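Local coordinates for extracellular fatty acid-binding protein (Gallus gallus, PDB 3SAO) that binds bacterial ferric siderophores tightly, also binds lysophosphatidic acid and long-chain fatty acids, and may act as an antibacterial factor, at residues E7-W12 / I38-E43; V15-N20 / M110-S115; V34-S39 / L46-A51. One frame throughout, in Å; residues are numbered along the deposited sequence.

Contact 1: E7-W12 / I38-E43; sequences EVAGKW and ISFLGE. With NKN ((2R)-2-hydroxy-3-(phosphonooxy)propyl tetradecanoate), chain C.
Ile-38 pushes its CD1 methyl between Val-8 and Trp-12 where the first strand of the lipocalin barrel, 10-18, begins to pair with strand 34-41. Ile-38 CD1 lies 3.6 Å from Val-8 CG1 and, on the indole side, equally far from Trp-12 CD1. It also faces the lipid: Ile-38 CD1 is 3.5 Å from the ester carbonyl oxygen OAE, which sits over one face of the indole. Val-8 CG1 meets the start of the acyl chain at CAL, 3.7 Å away, and turns to Phe-40 as well, with CZ at 3.9 Å. One face of the Phe-40 ring lies under Ile-38 CG2, offset toward the rim, while Ala-9 N approaches the ring at its edge. With CG1 anti to the carbonyl carbon (chi1 -59°) and CD1 extended beyond it, Ile-38 reaches straight into the pocket.

The next layer fixes these groups. Trp-12 NE1 donates a nearly straight bond of 2.9 Å (166°), in the plane of its ring, to Val-8 O, so the indole is held in rotation and the turn before the strand is tied down. Gly-10 and Ile-38 form an antiparallel hydrogen-bonded pair, each N bonded to the other's O. Gly-10 and Trp-12 make up the lipocalin Gly-X-Trp signature; Gly-10 takes a positive phi (112°) that suits a residue without a side chain. Arg-116 packs on Trp-12 and bonds to Ala-9 O and Lys-11 O. Beside the pair, Ala-9 CA makes a CA-H...O contact of 3.5 Å with Ile-38 O.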
loop_
_atom_site.group_PDB
_atom_site.type_symbol
_atom_site.label_atom_id
_atom_site.label_comp_id
_atom_site.label_asym_id
_atom_site.label_seq_id
_atom_site.Cartn_x
_atom_site.Cartn_y
_atom_site.Cartn_z
ATOM N N GLU A 7 3.838 11.413 12.776
ATOM C CA GLU A 7 2.368 11.328 12.801
ATOM C C GLU A 7 1.832 10.134 12.017
ATOM O O GLU A 7 0.644 9.849 12.058
ATOM C CB GLU A 7 1.743 12.615 12.237
ATOM N N VAL A 8 2.718 9.443 11.310
ATOM C CA VAL A 8 2.327 8.376 10.388
ATOM C C VAL A 8 2.063 7.010 11.085
ATOM O O VAL A 8 1.549 6.073 10.454
ATOM C CB VAL A 8 3.383 8.293 9.241
ATOM C CG1 VAL A 8 3.481 6.901 8.669
ATOM C CG2 VAL A 8 3.023 9.308 8.121
ATOM N N ALA A 9 2.378 6.887 12.380
ATOM C CA ALA A 9 2.151 5.616 13.071
ATOM C C ALA A 9 0.659 5.293 13.155
ATOM O O ALA A 9 -0.193 6.188 13.258
ATOM C CB ALA A 9 2.782 5.603 14.487
ATOM N N GLY A 10 0.351 4.011 13.042
ATOM C CA GLY A 10 -0.980 3.509 13.320
ATOM C C GLY A 10 -1.672 3.017 12.086
ATOM O O GLY A 10 -1.039 2.525 11.143
ATOM N N LYS A 11 -2.995 3.054 12.129
ATOM C CA LYS A 11 -3.833 2.332 11.173
ATOM C C LYS A 11 -4.069 3.128 9.887
ATOM O O LYS A 11 -4.356 4.340 9.926
ATOM C CB LYS A 11 -5.180 1.998 11.836
ATOM C CG LYS A 11 -6.155 1.278 10.932
ATOM C CD LYS A 11 -7.497 1.120 11.667
ATOM C CE LYS A 11 -8.534 0.348 10.921
ATOM N NZ LYS A 11 -9.728 0.006 11.806
ATOM N N TRP A 12 -3.841 2.462 8.757
ATOM C CA TRP A 12 -4.070 3.000 7.414
ATOM C C TRP A 12 -4.864 1.988 6.587
ATOM O O TRP A 12 -4.940 0.811 6.941
ATOM C CB TRP A 12 -2.745 3.258 6.718
ATOM C CG TRP A 12 -1.930 4.385 7.266
ATOM C CD1 TRP A 12 -1.070 4.352 8.353
ATOM C CD2 TRP A 12 -1.940 5.751 6.811
ATOM N NE1 TRP A 12 -0.559 5.613 8.584
ATOM C CE2 TRP A 12 -1.057 6.482 7.646
ATOM C CE3 TRP A 12 -2.566 6.414 5.744
ATOM C CZ2 TRP A 12 -0.779 7.843 7.437
ATOM C CZ3 TRP A 12 -2.309 7.779 5.557
ATOM C CH2 TRP A 12 -1.414 8.474 6.398
ATOM N N ILE A 38 1.274 0.790 10.597
ATOM C CA ILE A 38 2.672 1.200 10.521
ATOM C C ILE A 38 3.202 1.428 11.923
ATOM O O ILE A 38 2.553 2.162 12.699
ATOM C CB ILE A 38 2.797 2.532 9.728
ATOM C CG1 ILE A 38 2.252 2.382 8.309
ATOM C CG2 ILE A 38 4.242 2.982 9.691
ATOM C CD1 ILE A 38 2.397 3.655 7.474
ATOM N N SER A 39 4.379 0.841 12.217
ATOM C CA SER A 39 5.101 0.998 13.472
ATOM C C SER A 39 6.568 1.345 13.202
ATOM O O SER A 39 7.169 0.800 12.280
ATOM C CB SER A 39 5.080 -0.306 14.252
ATOM O OG SER A 39 3.754 -0.811 14.335
ATOM N N PHE A 40 7.118 2.265 13.984
ATOM C CA PHE A 40 8.486 2.728 13.795
ATOM C C PHE A 40 9.419 2.025 14.777
ATOM O O PHE A 40 9.035 1.741 15.910
ATOM C CB PHE A 40 8.559 4.247 13.956
ATOM C CG PHE A 40 7.955 4.995 12.779
ATOM C CD1 PHE A 40 6.733 5.639 12.896
ATOM C CD2 PHE A 40 8.576 4.975 11.537
ATOM C CE1 PHE A 40 6.164 6.304 11.814
ATOM C CE2 PHE A 40 8.013 5.635 10.442
ATOM C CZ PHE A 40 6.795 6.291 10.582
ATOM N N LEU A 41 10.615 1.682 14.309
ATOM C CA LEU A 41 11.744 1.475 15.221
ATOM C C LEU A 41 12.774 2.540 14.969
ATOM O O LEU A 41 13.417 2.579 13.914
ATOM C CB LEU A 41 12.375 0.100 15.054
ATOM C CG LEU A 41 13.331 -0.355 16.159
ATOM C CD1 LEU A 41 12.613 -0.553 17.481
ATOM C CD2 LEU A 41 14.050 -1.622 15.742
ATOM N N GLY A 42 12.937 3.405 15.956
ATOM C CA GLY A 42 13.945 4.444 15.876
ATOM C C GLY A 42 13.678 5.368 14.715
ATOM O O GLY A 42 12.528 5.714 14.448
ATOM N N GLU A 43 14.752 5.712 14.006
ATOM C CA GLU A 43 14.747 6.772 13.021
ATOM C C GLU A 43 14.516 6.267 11.597
ATOM O O GLU A 43 13.865 6.962 10.798
ATOM C CB GLU A 43 16.082 7.541 13.092
HETATM O OAA NKN C . 4.887 -1.781 0.311
HETATM O OAB NKN C . 3.895 -0.302 -1.260
HETATM P PAC NKN C . 3.892 -0.664 0.198
HETATM O OAD NKN C . 2.538 -0.925 0.809
HETATM O OAE NKN C . 2.070 5.620 4.619
HETATM O OAF NKN C . 4.475 0.595 0.995
HETATM C CAG NKN C . 4.599 0.728 2.416
HETATM C CAH NKN C . 4.884 2.176 2.802
HETATM C CAI NKN C . 3.993 2.796 3.893
HETATM O OAJ NKN C . 3.579 4.134 3.540
HETATM C CAK NKN C . 3.226 5.226 4.460
HETATM C CAL NKN C . 4.324 5.962 5.182
HETATM C CAM NKN C . 4.282 7.429 4.777
HETATM C CAN NKN C . 5.546 8.177 5.180
HETATM C CAO NKN C . 6.621 7.241 5.730
HETATM O OAY NKN C . 6.231 2.198 3.286
#

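Contact 2: V15-N20 / M110-S115; sequences VALASN and MMRLYS. With NKN ((2R)-2-hydroxy-3-(phosphonooxy)propyl tetradecanoate), chain C.
Val-15 and Leu-113 meet where strands 10-18 and 106-115, the first and last of the eight-stranded lipocalin barrel, run antiparallel and close it. Four backbone hydrogen bonds join them. Val-15 N and Ala-16 O both bond to Leu-113, a beta bulge in which the buried Ala-16 N finds no partner in the model; Ala-18 and Met-111 bond both ways as a regular pair.

Apolar packing covers both faces. On the outer one, Val-15 CG2 touches Leu-113 CD2 at 3.7 Å and Ala-18 CB meets Met-111 CB at 4.0 Å; Phe-128 of helix 122-133 lies against Ala-16, Ala-18, Met-111 and Leu-113. On the inner face, Leu-17 CD2 rests 3.6 Å from Arg-112 CG and crosses toward Met-110 SD. Met-110, bent at chi3 (-71°), swings CE back to Ser-19 CB, 3.9 Å off.

The polar ends of Arg-112 and Tyr-114 turn to the bound lipid. The Tyr-114 ring lays one face over the ester oxygen OAJ, and its OH is modelled 2.4 Å from phosphate oxygen OAD, doubtfully short. Lys-82 also bonds the lipid. Arg-112, extended from CG to NE, donates from NH1 to OAB at 2.9 Å, a bent bond of 131°.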
loop_
_atom_site.group_PDB
_atom_site.type_symbol
_atom_site.label_atom_id
_atom_site.label_comp_id
_atom_site.label_asym_id
_atom_site.label_seq_id
_atom_site.Cartn_x
_atom_site.Cartn_y
_atom_site.Cartn_z
ATOM N N VAL A 15 -6.279 2.030 -0.514
ATOM C CA VAL A 15 -7.622 2.268 -1.050
ATOM C C VAL A 15 -7.611 2.343 -2.575
ATOM O O VAL A 15 -8.666 2.302 -3.207
ATOM C CB VAL A 15 -8.283 3.542 -0.439
ATOM C CG1 VAL A 15 -8.320 3.442 1.069
ATOM C CG2 VAL A 15 -7.557 4.834 -0.913
ATOM N N ALA A 16 -6.426 2.386 -3.183
ATOM C CA ALA A 16 -6.326 2.314 -4.645
ATOM C C ALA A 16 -4.933 1.868 -5.037
ATOM O O ALA A 16 -3.997 2.007 -4.279
ATOM C CB ALA A 16 -6.646 3.666 -5.292
ATOM N N LEU A 17 -4.858 1.327 -6.235
ATOM C CA LEU A 17 -3.697 0.698 -6.822
ATOM C C LEU A 17 -3.627 1.086 -8.270
ATOM O O LEU A 17 -4.652 1.327 -8.915
ATOM C CB LEU A 17 -3.823 -0.825 -6.769
ATOM C CG LEU A 17 -4.074 -1.447 -5.396
ATOM C CD1 LEU A 17 -4.310 -2.972 -5.595
ATOM C CD2 LEU A 17 -2.928 -1.179 -4.455
ATOM N N ALA A 18 -2.414 1.117 -8.796
ATOM C CA ALA A 18 -2.221 1.289 -10.219
ATOM C C ALA A 18 -1.090 0.385 -10.698
ATOM O O ALA A 18 0.004 0.378 -10.116
ATOM C CB ALA A 18 -1.952 2.757 -10.569
ATOM N N SER A 19 -1.333 -0.332 -11.796
ATOM C CA SER A 19 -0.324 -1.237 -12.377
ATOM C C SER A 19 -0.745 -1.659 -13.771
ATOM O O SER A 19 -1.915 -1.534 -14.118
ATOM C CB SER A 19 -0.152 -2.482 -11.499
ATOM O OG SER A 19 0.476 -3.564 -12.178
ATOM N N ASN A 20 0.194 -2.204 -14.544
ATOM C CA ASN A 20 -0.089 -2.614 -15.922
ATOM C C ASN A 20 0.145 -4.108 -16.212
ATOM O O ASN A 20 0.203 -4.511 -17.367
ATOM C CB ASN A 20 0.709 -1.743 -16.920
ATOM C CG ASN A 20 2.220 -1.929 -16.814
ATOM O OD1 ASN A 20 2.735 -2.521 -15.869
ATOM N ND2 ASN A 20 2.937 -1.416 -17.813
ATOM N N MET A 110 4.185 -1.047 -8.843
ATOM C CA MET A 110 2.800 -0.719 -8.506
ATOM C C MET A 110 2.758 0.586 -7.744
ATOM O O MET A 110 3.635 0.881 -6.957
ATOM C CB MET A 110 2.167 -1.829 -7.672
ATOM C CG MET A 110 0.657 -1.640 -7.475
ATOM S SD MET A 110 -0.082 -3.066 -6.704
ATOM C CE MET A 110 -0.007 -4.283 -8.034
ATOM N N MET A 111 1.739 1.379 -7.999
ATOM C CA MET A 111 1.445 2.528 -7.198
ATOM C C MET A 111 0.334 2.178 -6.251
ATOM O O MET A 111 -0.646 1.520 -6.649
ATOM C CB MET A 111 1.015 3.680 -8.082
ATOM C CG MET A 111 2.132 4.220 -8.887
ATOM S SD MET A 111 1.676 5.711 -9.799
ATOM C CE MET A 111 1.031 6.828 -8.556
ATOM N N ARG A 112 0.443 2.673 -5.029
ATOM C CA ARG A 112 -0.595 2.485 -4.024
ATOM C C ARG A 112 -1.021 3.819 -3.351
ATOM O O ARG A 112 -0.227 4.706 -3.143
ATOM C CB ARG A 112 -0.117 1.504 -2.962
ATOM C CG ARG A 112 0.313 0.165 -3.465
ATOM C CD ARG A 112 0.671 -0.755 -2.312
ATOM N NE ARG A 112 0.722 -2.129 -2.785
ATOM C CZ ARG A 112 1.784 -2.701 -3.336
ATOM N NH1 ARG A 112 2.928 -2.042 -3.429
ATOM N NH2 ARG A 112 1.694 -3.937 -3.803
ATOM N N LEU A 113 -2.303 3.967 -3.048
ATOM C CA LEU A 113 -2.776 5.116 -2.273
ATOM C C LEU A 113 -3.162 4.642 -0.876
ATOM O O LEU A 113 -4.103 3.853 -0.716
ATOM C CB LEU A 113 -3.987 5.767 -2.954
ATOM C CG LEU A 113 -4.693 6.918 -2.260
ATOM C CD1 LEU A 113 -3.733 8.108 -1.962
ATOM C CD2 LEU A 113 -5.906 7.349 -3.138
ATOM N N TYR A 114 -2.431 5.124 0.118
ATOM C CA TYR A 114 -2.764 4.976 1.523
ATOM C C TYR A 114 -3.727 6.096 1.956
ATOM O O TYR A 114 -3.516 7.263 1.627
ATOM C CB TYR A 114 -1.488 5.021 2.375
ATOM C CG TYR A 114 -0.714 3.726 2.404
ATOM C CD1 TYR A 114 -0.587 2.998 3.592
ATOM C CD2 TYR A 114 -0.090 3.236 1.280
ATOM C CE1 TYR A 114 0.102 1.800 3.637
ATOM C CE2 TYR A 114 0.616 2.002 1.322
ATOM C CZ TYR A 114 0.691 1.308 2.507
ATOM O OH TYR A 114 1.331 0.105 2.591
ATOM N N SER A 115 -4.758 5.740 2.725
ATOM C CA SER A 115 -5.655 6.718 3.344
ATOM C C SER A 115 -5.902 6.374 4.837
ATOM O O SER A 115 -5.964 5.192 5.177
ATOM C CB SER A 115 -6.957 6.763 2.551
ATOM O OG SER A 115 -7.895 7.665 3.117
HETATM O OAA NKN C . 4.887 -1.781 0.311
HETATM O OAB NKN C . 3.895 -0.302 -1.260
HETATM P PAC NKN C . 3.892 -0.664 0.198
HETATM O OAD NKN C . 2.538 -0.925 0.809
HETATM O OAE NKN C . 2.070 5.620 4.619
HETATM O OAF NKN C . 4.475 0.595 0.995
HETATM C CAG NKN C . 4.599 0.728 2.416
HETATM C CAH NKN C . 4.884 2.176 2.802
HETATM C CAI NKN C . 3.993 2.796 3.893
HETATM O OAJ NKN C . 3.579 4.134 3.540
HETATM C CAK NKN C . 3.226 5.226 4.460
HETATM C CAL NKN C . 4.324 5.962 5.182
HETATM C CAM NKN C . 4.282 7.429 4.777
HETATM C CAN NKN C . 5.546 8.177 5.180
HETATM C CAO NKN C . 6.621 7.241 5.730
HETATM O OAY NKN C . 6.231 2.198 3.286
#

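Contact 3: V34-S39 / L46-A51; sequences VMARIS and LEVSYA. With NKN ((2R)-2-hydroxy-3-(phosphonooxy)propyl tetradecanoate), chain C.
Tyr-50 points into the pocket from its strand, and CG anti to the carbonyl carbon (chi1 -54°) lays the ring beside Val-34 and Ala-36, with the hydroxyl toward the lipid phosphate. Val-34 CG1 comes to the edge of the ring and lies 4.2 Å from Tyr-50 CB. Val-48 holds its CG1 anti to the backbone N (chi1 -172°), which puts that methyl above one face of the Tyr-50 ring near the rim and 4.0 Å from Ala-36 CB. Aliphatic carbon thus meets the ring at one edge and over one face; Trp-61 of the next strand also stacks with it.

These residues belong to the hairpin of strands 34-41 and 45-52 in the lipocalin barrel. Six backbone hydrogen bonds hold it in three antiparallel hydrogen-bonded pairs, Met-35 with Ala-51, Arg-37 with Ser-49 and Ser-39 with Glu-47; in the last, Ser-39 N to Glu-47 O is the longest at 3.1 Å. Between them, the non-hydrogen-bonded pairs Ala-36 with Tyr-50 and Ile-38 with Val-48 look into the pocket.

On the other face, a water ties the strands together: it donates to Arg-37 O at 3.0 Å and hydrogen-bonds Ser-39 OG at 3.1 Å and Ser-49 OG at 2.8 Å. The guanidinium of Arg-37 turns instead to the backbone O of Asp-154.

Toward the ligand, Tyr-50 OH lies 3.2 Å from phosphate oxygen OAA and makes only a weak bond of 3.3 Å to OAD. The hairpin therefore has a mostly apolar inner face with one phenol hydroxyl at the headgroup, and the phosphate charge is probably balanced mainly by Arg-112, which bonds to it, and Lys-82, which is hydrogen-bonded to the lipid.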
loop_
_atom_site.group_PDB
_atom_site.type_symbol
_atom_site.label_atom_id
_atom_site.label_comp_id
_atom_site.label_asym_id
_atom_site.label_seq_id
_atom_site.Cartn_x
_atom_site.Cartn_y
_atom_site.Cartn_z
ATOM N N VAL A 34 -7.036 -3.061 1.536
ATOM C CA VAL A 34 -6.083 -3.680 2.464
ATOM C C VAL A 34 -5.942 -2.821 3.713
ATOM O O VAL A 34 -5.757 -1.606 3.618
ATOM C CB VAL A 34 -4.740 -3.831 1.784
ATOM C CG1 VAL A 34 -3.706 -4.473 2.735
ATOM C CG2 VAL A 34 -4.923 -4.647 0.539
ATOM N N MET A 35 -6.050 -3.442 4.878
ATOM C CA MET A 35 -5.774 -2.730 6.126
ATOM C C MET A 35 -4.280 -2.863 6.450
ATOM O O MET A 35 -3.640 -3.891 6.203
ATOM C CB MET A 35 -6.658 -3.213 7.290
ATOM C CG MET A 35 -6.586 -2.343 8.520
ATOM S SD MET A 35 -7.366 -3.050 9.984
ATOM C CE MET A 35 -9.045 -3.260 9.372
ATOM N N ALA A 36 -3.709 -1.762 6.901
ATOM C CA ALA A 36 -2.296 -1.749 7.268
ATOM C C ALA A 36 -2.103 -1.106 8.649
ATOM O O ALA A 36 -2.883 -0.248 9.086
ATOM C CB ALA A 36 -1.478 -1.048 6.201
ATOM N N ARG A 37 -1.068 -1.525 9.351
ATOM C CA ARG A 37 -0.586 -0.741 10.488
ATOM C C ARG A 37 0.893 -0.454 10.346
ATOM O O ARG A 37 1.674 -1.361 10.085
ATOM C CB ARG A 37 -0.842 -1.467 11.816
ATOM C CG ARG A 37 -0.483 -0.599 13.005
ATOM C CD ARG A 37 -0.486 -1.376 14.297
ATOM N NE ARG A 37 -1.813 -1.548 14.889
ATOM C CZ ARG A 37 -2.414 -2.734 15.042
ATOM N NH1 ARG A 37 -1.856 -3.843 14.560
ATOM N NH2 ARG A 37 -3.588 -2.826 15.664
ATOM N N ILE A 38 1.274 0.790 10.597
ATOM C CA ILE A 38 2.672 1.200 10.521
ATOM C C ILE A 38 3.202 1.428 11.923
ATOM O O ILE A 38 2.553 2.162 12.699
ATOM C CB ILE A 38 2.797 2.532 9.728
ATOM C CG1 ILE A 38 2.252 2.382 8.309
ATOM C CG2 ILE A 38 4.242 2.982 9.691
ATOM C CD1 ILE A 38 2.397 3.655 7.474
ATOM N N SER A 39 4.379 0.841 12.217
ATOM C CA SER A 39 5.101 0.998 13.472
ATOM C C SER A 39 6.568 1.345 13.202
ATOM O O SER A 39 7.169 0.800 12.280
ATOM C CB SER A 39 5.080 -0.306 14.252
ATOM O OG SER A 39 3.754 -0.811 14.335
ATOM N N LEU A 46 10.785 0.999 9.685
ATOM C CA LEU A 46 9.369 0.804 10.025
ATOM C C LEU A 46 8.911 -0.546 9.574
ATOM O O LEU A 46 9.402 -1.059 8.553
ATOM C CB LEU A 46 8.492 1.885 9.387
ATOM C CG LEU A 46 8.617 2.126 7.907
ATOM C CD1 LEU A 46 7.540 1.342 7.210
ATOM C CD2 LEU A 46 8.475 3.632 7.614
ATOM N N GLU A 47 7.922 -1.083 10.285
ATOM C CA GLU A 47 7.352 -2.367 9.932
ATOM C C GLU A 47 5.902 -2.089 9.589
ATOM O O GLU A 47 5.230 -1.401 10.323
ATOM C CB GLU A 47 7.457 -3.397 11.052
ATOM C CG GLU A 47 6.842 -4.752 10.680
ATOM C CD GLU A 47 7.066 -5.872 11.709
ATOM O OE1 GLU A 47 7.045 -5.626 12.920
ATOM O OE2 GLU A 47 7.127 -7.025 11.287
ATOM N N VAL A 48 5.489 -2.553 8.431
ATOM C CA VAL A 48 4.104 -2.493 8.017
ATOM C C VAL A 48 3.439 -3.861 8.202
ATOM O O VAL A 48 3.933 -4.890 7.711
ATOM C CB VAL A 48 3.953 -2.014 6.563
ATOM C CG1 VAL A 48 2.447 -1.771 6.234
ATOM C CG2 VAL A 48 4.833 -0.812 6.310
ATOM N N SER A 49 2.292 -3.866 8.893
ATOM C CA SER A 49 1.491 -5.073 9.030
ATOM C C SER A 49 0.267 -4.969 8.145
ATOM O O SER A 49 -0.407 -3.952 8.171
ATOM C CB SER A 49 1.064 -5.234 10.482
ATOM O OG SER A 49 2.210 -5.362 11.290
ATOM N N TYR A 50 0.016 -5.970 7.308
ATOM C CA TYR A 50 -1.075 -5.886 6.348
ATOM C C TYR A 50 -2.101 -6.983 6.646
ATOM O O TYR A 50 -1.739 -8.036 7.190
ATOM C CB TYR A 50 -0.556 -6.155 4.943
ATOM C CG TYR A 50 0.597 -5.306 4.493
ATOM C CD1 TYR A 50 0.374 -4.118 3.819
ATOM C CD2 TYR A 50 1.906 -5.727 4.666
ATOM C CE1 TYR A 50 1.441 -3.353 3.320
ATOM C CE2 TYR A 50 2.982 -4.956 4.179
ATOM C CZ TYR A 50 2.737 -3.794 3.495
ATOM O OH TYR A 50 3.788 -3.018 3.038
ATOM N N ALA A 51 -3.340 -6.723 6.257
ATOM C CA ALA A 51 -4.436 -7.674 6.265
ATOM C C ALA A 51 -5.296 -7.451 5.015
ATOM O O ALA A 51 -5.852 -6.360 4.778
ATOM C CB ALA A 51 -5.258 -7.501 7.606
HETATM O OAA NKN C . 4.887 -1.781 0.311
HETATM O OAB NKN C . 3.895 -0.302 -1.260
HETATM P PAC NKN C . 3.892 -0.664 0.198
HETATM O OAD NKN C . 2.538 -0.925 0.809
HETATM O OAE NKN C . 2.070 5.620 4.619
HETATM O OAF NKN C . 4.475 0.595 0.995
HETATM C CAG NKN C . 4.599 0.728 2.416
HETATM C CAH NKN C . 4.884 2.176 2.802
HETATM C CAI NKN C . 3.993 2.796 3.893
HETATM O OAJ NKN C . 3.579 4.134 3.540
HETATM C CAK NKN C . 3.226 5.226 4.460
HETATM C CAL NKN C . 4.324 5.962 5.182
HETATM C CAM NKN C . 4.282 7.429 4.777
HETATM C CAN NKN C . 5.546 8.177 5.180
HETATM C CAO NKN C . 6.621 7.241 5.730
HETATM O OAY NKN C . 6.231 2.198 3.286
HETATM O O HOH W 1 3.227 -2.902 12.165
#

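How the contacts relate
Contact 2 is the buried one, near the middle of the chain, whereas contacts 1 and 3 are only partly buried and lie close together, with centres about 9 Å apart. Contacts 1 and 2 both use strand 10-18, toward its two ends; contacts 1 and 3 share strand 34-41 and with it Ile-38, so the three join four strands of one curled sheet. All touch the same lipid but in different ways: contact 1 offers apolar atoms to the ester and acyl chain, contact 2 brings an arginine and a tyrosine to the phosphate, contact 3 a second tyrosine that bonds it only weakly. Outside the barrel, contact 2 packs against a helix, while contact 3 holds a bridging water.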